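Local coordinates for N-acetylmuramoyl-L-alanine amidase (Mycolicibacterium smegmatis, PDB 7AGM), which probably cleaves the amide bond between N-acetylmuramic acid and L-alanine in cell-wall peptidoglycan, as a zinc-dependent amidase, at residues A[121-131]-A[164-175]. Numbering follows the deposited sequence.
Sequences LYSSPPLNAAQ and PRSDIAGLNLAQ
Leu-171 lays CD1 against the strand at Leu-121, 3.8 Å from Leu-121 CB, so the short helix 169-173 packs on the end of strand 119-123. The CD2 branch of Leu-121 meets Ile-168 CG1 and lies 3.7 Å above the guanidinium plane of Arg-165, toward its rim. That plane is turned by a chain bent at chi2 and chi3 and gripped side-on by Asp-167, which takes NE and NH2 on the syn lone pairs of its two oxygens. The Ile-168 side chain is about 8 Å from the zinc ion held by His-17, Glu-52 and His-107. On Tyr-122, chi1 of 60° brings the ring alongside Pro-164, whose CA stands over one face in a CH-pi contact. Strand 162-165, outermost in the mixed sheet, pairs parallel with 119-123: Arg-165 N donates to Tyr-122 O, and Arg-165 O receives Ser-124 N at 2.9 Å. Farther out, the extended Gln-131 side chain reaches the backbone of Asn-172 and Ala-174. Its NE2 donates to Asn-172 O at 2.9 Å and to Ala-174 O at 3.0 Å, both acceptors near its amide plane, while OE1 receives Ser-123 OG and Leu-127 N from opposite faces. Asn-128 ND2 adds a nearly straight bond (169°) to the same Ala-174 O; Asn-128 OD1, at the N-cap, accepts from Gln-131 N. A water bridges Ala-130 N and Gln-175 O. Four bonds to neutral groups, three backbone and one the Ser-123 hydroxyl, fix the rotation of the buried Gln-131 amide and tie the turn after strand 119-123 to segment 164-175.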
ATOM      1  N   LEU A 121      -0.380   0.192  -7.707  1.00 13.37           N
ATOM      2  CA  LEU A 121       0.455  -0.829  -8.324  1.00 13.34           C
ATOM      3  C   LEU A 121      -0.170  -2.204  -8.140  1.00 13.04           C
ATOM      4  O   LEU A 121      -0.745  -2.511  -7.091  1.00 13.25           O
ATOM      5  CB  LEU A 121       1.852  -0.849  -7.701  1.00 14.13           C
ATOM      6  CG  LEU A 121       2.809   0.327  -7.934  1.00 15.25           C
ATOM      7  CD1 LEU A 121       2.310   1.654  -7.342  1.00 16.49           C
ATOM      8  CD2 LEU A 121       4.180  -0.032  -7.377  1.00 16.63           C
ATOM      9  N   TYR A 122      -0.027  -3.045  -9.162  1.00 12.58           N
ATOM     10  CA  TYR A 122      -0.475  -4.424  -9.065  1.00 13.36           C
ATOM     11  C   TYR A 122       0.466  -5.307  -9.871  1.00 13.38           C
ATOM     12  O   TYR A 122       1.083  -4.861 -10.842  1.00 13.78           O
ATOM     13  CB  TYR A 122      -1.932  -4.583  -9.517  1.00 15.13           C
ATOM     14  CG  TYR A 122      -2.201  -4.167 -10.947  1.00 16.44           C
ATOM     15  CD1 TYR A 122      -2.406  -2.833 -11.282  1.00 18.21           C
ATOM     16  CD2 TYR A 122      -2.262  -5.120 -11.970  1.00 17.55           C
ATOM     17  CE1 TYR A 122      -2.658  -2.459 -12.600  1.00 20.44           C
ATOM     18  CE2 TYR A 122      -2.517  -4.761 -13.274  1.00 20.16           C
ATOM     19  CZ  TYR A 122      -2.712  -3.433 -13.592  1.00 21.54           C
ATOM     20  OH  TYR A 122      -2.959  -3.117 -14.910  1.00 23.61           O
ATOM     21  N   SER A 123       0.569  -6.567  -9.456  1.00 13.65           N
ATOM     22  CA  SER A 123       1.496  -7.495 -10.090  1.00 14.15           C
ATOM     23  C   SER A 123       1.105  -7.764 -11.535  1.00 14.90           C
ATOM     24  O   SER A 123      -0.024  -8.167 -11.828  1.00 15.60           O
ATOM     25  CB  SER A 123       1.525  -8.816  -9.324  1.00 14.62           C
ATOM     26  OG  SER A 123       2.469  -9.693  -9.922  1.00 15.00           O
ATOM     27  N   SER A 124       2.056  -7.559 -12.428  1.00 15.05           N
ATOM     28  CA  SER A 124       1.861  -7.840 -13.843  1.00 16.41           C
ATOM     29  C   SER A 124       3.221  -8.066 -14.488  1.00 16.63           C
ATOM     30  O   SER A 124       4.150  -7.292 -14.245  1.00 17.34           O
ATOM     31  CB  SER A 124       1.134  -6.678 -14.518  1.00 18.72           C
ATOM     32  OG  SER A 124       0.910  -6.955 -15.891  1.00 20.97           O
ATOM     33  N   PRO A 125       3.391  -9.120 -15.307  1.00 16.78           N
ATOM     34  CA  PRO A 125       2.415 -10.166 -15.630  1.00 17.06           C
ATOM     35  C   PRO A 125       2.049 -11.003 -14.410  1.00 15.95           C
ATOM     36  O   PRO A 125       2.869 -11.188 -13.508  1.00 15.30           O
ATOM     37  CB  PRO A 125       3.167 -11.049 -16.643  1.00 18.40           C
ATOM     38  CG  PRO A 125       4.252 -10.201 -17.175  1.00 19.37           C
ATOM     39  CD  PRO A 125       4.647  -9.295 -16.057  1.00 17.44           C
ATOM     40  N   PRO A 126       0.817 -11.496 -14.365  1.00 15.59           N
ATOM     41  CA  PRO A 126       0.373 -12.227 -13.176  1.00 15.73           C
ATOM     42  C   PRO A 126       1.083 -13.566 -13.032  1.00 17.00           C
ATOM     43  O   PRO A 126       1.425 -14.231 -14.016  1.00 19.10           O
ATOM     44  CB  PRO A 126      -1.125 -12.421 -13.425  1.00 15.54           C
ATOM     45  CG  PRO A 126      -1.246 -12.447 -14.934  1.00 16.38           C
ATOM     46  CD  PRO A 126      -0.219 -11.447 -15.416  1.00 16.51           C
ATOM     47  N   LEU A 127       1.276 -13.969 -11.777  1.00 16.68           N
ATOM     48  CA  LEU A 127       1.923 -15.229 -11.446  1.00 16.88           C
ATOM     49  C   LEU A 127       0.961 -16.287 -10.927  1.00 16.80           C
ATOM     50  O   LEU A 127       1.379 -17.433 -10.727  1.00 18.73           O
ATOM     51  CB  LEU A 127       3.037 -15.001 -10.412  1.00 16.07           C
ATOM     52  CG  LEU A 127       4.205 -14.150 -10.920  1.00 16.98           C
ATOM     53  CD1 LEU A 127       5.113 -13.769  -9.762  1.00 18.53           C
ATOM     54  CD2 LEU A 127       4.987 -14.902 -11.983  1.00 18.09           C
ATOM     55  N   ASN A 128      -0.307 -15.938 -10.727  1.00 16.71           N
ATOM     56  CA  ASN A 128      -1.322 -16.861 -10.234  1.00 16.41           C
ATOM     57  C   ASN A 128      -2.695 -16.253 -10.509  1.00 17.08           C
ATOM     58  O   ASN A 128      -2.812 -15.135 -11.022  1.00 17.03           O
ATOM     59  CB  ASN A 128      -1.108 -17.199  -8.748  1.00 15.44           C
ATOM     60  CG  ASN A 128      -1.101 -15.964  -7.857  1.00 15.11           C
ATOM     61  OD1 ASN A 128      -1.954 -15.089  -7.986  1.00 15.04           O
ATOM     62  ND2 ASN A 128      -0.124 -15.884  -6.959  1.00 15.84           N
ATOM     63  N   ALA A 129      -3.740 -16.996 -10.127  1.00 17.52           N
ATOM     64  CA  ALA A 129      -5.105 -16.587 -10.439  1.00 17.98           C
ATOM     65  C   ALA A 129      -5.514 -15.333  -9.680  1.00 16.23           C
ATOM     66  O   ALA A 129      -6.254 -14.500 -10.213  1.00 16.57           O
ATOM     67  CB  ALA A 129      -6.083 -17.725 -10.144  1.00 19.89           C
ATOM     68  N   ALA A 130      -5.078 -15.191  -8.425  1.00 16.02           N
ATOM     69  CA  ALA A 130      -5.404 -13.970  -7.692  1.00 15.50           C
ATOM     70  C   ALA A 130      -4.843 -12.752  -8.408  1.00 14.61           C
ATOM     71  O   ALA A 130      -5.525 -11.729  -8.541  1.00 14.31           O
ATOM     72  CB  ALA A 130      -4.854 -14.032  -6.267  1.00 15.92           C
ATOM     73  N   GLN A 131      -3.616 -12.864  -8.916  1.00 14.33           N
ATOM     74  CA  GLN A 131      -2.979 -11.738  -9.583  1.00 14.59           C
ATOM     75  C   GLN A 131      -3.615 -11.443 -10.931  1.00 15.17           C
ATOM     76  O   GLN A 131      -3.652 -10.282 -11.353  1.00 15.46           O
ATOM     77  CB  GLN A 131      -1.485 -12.009  -9.752  1.00 14.45           C
ATOM     78  CG  GLN A 131      -0.760 -12.081  -8.413  1.00 13.30           C
ATOM     79  CD  GLN A 131       0.730 -12.313  -8.553  1.00 13.05           C
ATOM     80  OE1 GLN A 131       1.307 -12.127  -9.625  1.00 13.55           O
ATOM     81  NE2 GLN A 131       1.361 -12.731  -7.462  1.00 14.17           N
ATOM     82  N   PRO A 164       0.735  -1.236 -13.577  1.00 16.74           N
ATOM     83  CA  PRO A 164       1.175  -2.638 -13.568  1.00 16.75           C
ATOM     84  C   PRO A 164       2.683  -2.718 -13.399  1.00 16.32           C
ATOM     85  O   PRO A 164       3.439  -1.992 -14.052  1.00 17.93           O
ATOM     86  CB  PRO A 164       0.729  -3.164 -14.943  1.00 17.65           C
ATOM     87  CG  PRO A 164       0.582  -1.928 -15.800  1.00 19.21           C
ATOM     88  CD  PRO A 164       0.140  -0.842 -14.865  1.00 18.76           C
ATOM     89  N   ARG A 165       3.126  -3.602 -12.502  1.00 15.60           N
ATOM     90  CA  ARG A 165       4.533  -3.670 -12.131  1.00 15.45           C
ATOM     91  C   ARG A 165       4.952  -5.108 -11.883  1.00 15.05           C
ATOM     92  O   ARG A 165       4.178  -5.909 -11.356  1.00 15.00           O
ATOM     93  CB  ARG A 165       4.792  -2.864 -10.855  1.00 15.41           C
ATOM     94  CG  ARG A 165       4.579  -1.365 -11.012  1.00 16.84           C
ATOM     95  CD  ARG A 165       5.757  -0.727 -11.729  1.00 18.31           C
ATOM     96  NE  ARG A 165       6.914  -0.653 -10.852  1.00 18.92           N
ATOM     97  CZ  ARG A 165       7.167   0.372 -10.042  1.00 18.78           C
ATOM     98  NH1 ARG A 165       6.336   1.410 -10.006  1.00 18.59           N
ATOM     99  NH2 ARG A 165       8.244   0.358  -9.267  1.00 19.65           N
ATOM    100  N   SER A 166       6.199  -5.421 -12.249  1.00 16.47           N
ATOM    101  CA  SER A 166       6.765  -6.748 -12.039  1.00 17.56           C
ATOM    102  C   SER A 166       7.868  -6.775 -10.989  1.00 17.45           C
ATOM    103  O   SER A 166       8.357  -7.862 -10.654  1.00 17.81           O
ATOM    104  CB  SER A 166       7.298  -7.331 -13.358  1.00 18.71           C
ATOM    105  OG  SER A 166       8.424  -6.611 -13.834  1.00 20.08           O
ATOM    106  N   ASP A 167       8.266  -5.623 -10.448  1.00 18.00           N
ATOM    107  CA  ASP A 167       9.462  -5.527  -9.624  1.00 17.49           C
ATOM    108  C   ASP A 167       9.184  -5.413  -8.128  1.00 16.88           C
ATOM    109  O   ASP A 167      10.134  -5.224  -7.364  1.00 18.97           O
ATOM    110  CB  ASP A 167      10.326  -4.341 -10.071  1.00 18.43           C
ATOM    111  CG  ASP A 167       9.594  -3.008  -9.978  1.00 22.49           C
ATOM    112  OD1 ASP A 167       8.418  -2.931 -10.384  1.00 22.64           O
ATOM    113  OD2 ASP A 167      10.196  -2.021  -9.503  1.00 27.59           O
ATOM    114  N   ILE A 168       7.929  -5.529  -7.685  1.00 15.54           N
ATOM    115  CA  ILE A 168       7.576  -5.375  -6.272  1.00 15.15           C
ATOM    116  C   ILE A 168       7.427  -6.770  -5.668  1.00 15.13           C
ATOM    117  O   ILE A 168       6.479  -7.495  -5.994  1.00 14.72           O
ATOM    118  CB  ILE A 168       6.285  -4.564  -6.081  1.00 16.21           C
ATOM    119  CG1 ILE A 168       6.345  -3.209  -6.804  1.00 18.97           C
ATOM    120  CG2 ILE A 168       5.980  -4.393  -4.576  1.00 15.49           C
ATOM    121  CD1 ILE A 168       7.513  -2.339  -6.399  1.00 19.88           C
ATOM    122  N   ALA A 169       8.340  -7.137  -4.761  1.00 16.29           N
ATOM    123  CA  ALA A 169       8.318  -8.478  -4.176  1.00 16.96           C
ATOM    124  C   ALA A 169       7.001  -8.770  -3.462  1.00 16.37           C
ATOM    125  O   ALA A 169       6.455  -9.874  -3.577  1.00 17.37           O
ATOM    126  CB  ALA A 169       9.507  -8.657  -3.226  1.00 18.40           C
ATOM    127  N   GLY A 170       6.472  -7.801  -2.712  1.00 15.56           N
ATOM    128  CA  GLY A 170       5.238  -8.046  -1.982  1.00 16.16           C
ATOM    129  C   GLY A 170       4.058  -8.346  -2.886  1.00 15.74           C
ATOM    130  O   GLY A 170       3.190  -9.152  -2.536  1.00 16.36           O
ATOM    131  N   LEU A 171       4.007  -7.710  -4.060  1.00 14.49           N
ATOM    132  CA  LEU A 171       2.974  -8.006  -5.049  1.00 14.13           C
ATOM    133  C   LEU A 171       3.247  -9.321  -5.769  1.00 14.05           C
ATOM    134  O   LEU A 171       2.338 -10.146  -5.932  1.00 14.90           O
ATOM    135  CB  LEU A 171       2.879  -6.853  -6.053  1.00 13.75           C
ATOM    136  CG  LEU A 171       2.307  -5.546  -5.480  1.00 13.30           C
ATOM    137  CD1 LEU A 171       2.411  -4.444  -6.520  1.00 13.98           C
ATOM    138  CD2 LEU A 171       0.870  -5.689  -5.010  1.00 14.26           C
ATOM    139  N   ASN A 172       4.497  -9.556  -6.174  1.00 13.15           N
ATOM    140  CA  ASN A 172       4.813 -10.786  -6.900  1.00 13.02           C
ATOM    141  C   ASN A 172       4.497 -12.016  -6.062  1.00 12.84           C
ATOM    142  O   ASN A 172       4.074 -13.050  -6.591  1.00 13.60           O
ATOM    143  CB  ASN A 172       6.297 -10.821  -7.257  1.00 13.20           C
ATOM    144  CG  ASN A 172       6.705  -9.738  -8.219  1.00 13.23           C
ATOM    145  OD1 ASN A 172       5.881  -9.185  -8.947  1.00 14.32           O
ATOM    146  ND2 ASN A 172       8.000  -9.455  -8.260  1.00 14.40           N
ATOM    147  N   LEU A 173       4.731 -11.936  -4.758  1.00 13.61           N
ATOM    148  CA  LEU A 173       4.644 -13.119  -3.914  1.00 14.45           C
ATOM    149  C   LEU A 173       3.257 -13.342  -3.325  1.00 14.26           C
ATOM    150  O   LEU A 173       3.014 -14.410  -2.748  1.00 15.08           O
ATOM    151  CB  LEU A 173       5.695 -13.048  -2.797  1.00 16.16           C
ATOM    152  CG  LEU A 173       7.161 -13.122  -3.246  1.00 16.72           C
ATOM    153  CD1 LEU A 173       8.113 -12.654  -2.149  1.00 18.04           C
ATOM    154  CD2 LEU A 173       7.504 -14.542  -3.696  1.00 16.29           C
ATOM    155  N   ALA A 174       2.347 -12.377  -3.465  1.00 12.81           N
ATOM    156  CA  ALA A 174       1.010 -12.531  -2.898  1.00 12.43           C
ATOM    157  C   ALA A 174       0.223 -13.603  -3.633  1.00 13.43           C
ATOM    158  O   ALA A 174       0.247 -13.684  -4.866  1.00 14.72           O
ATOM    159  CB  ALA A 174       0.247 -11.207  -2.972  1.00 14.32           C
ATOM    160  N   GLN A 175      -0.513 -14.402  -2.863  1.00 14.12           N
ATOM    161  CA  GLN A 175      -1.375 -15.455  -3.386  1.00 15.44           C
ATOM    162  C   GLN A 175      -2.851 -15.155  -3.156  1.00 14.99           C
ATOM    163  O   GLN A 175      -3.699 -16.024  -3.397  1.00 15.84           O
ATOM    164  CB  GLN A 175      -0.975 -16.806  -2.784  1.00 18.10           C
ATOM    165  CG  GLN A 175       0.492 -17.165  -3.038  1.00 24.48           C
ATOM    166  CD  GLN A 175       0.909 -18.443  -2.345  1.00 34.96           C
ATOM    167  OE1 GLN A 175       0.075 -19.167  -1.804  1.00 42.01           O
ATOM    168  NE2 GLN A 175       2.205 -18.727  -2.355  1.00 39.30           N
TER
HETATM  169  O   HOH W   1      -3.863 -17.219  -6.310  1.00 31.33           O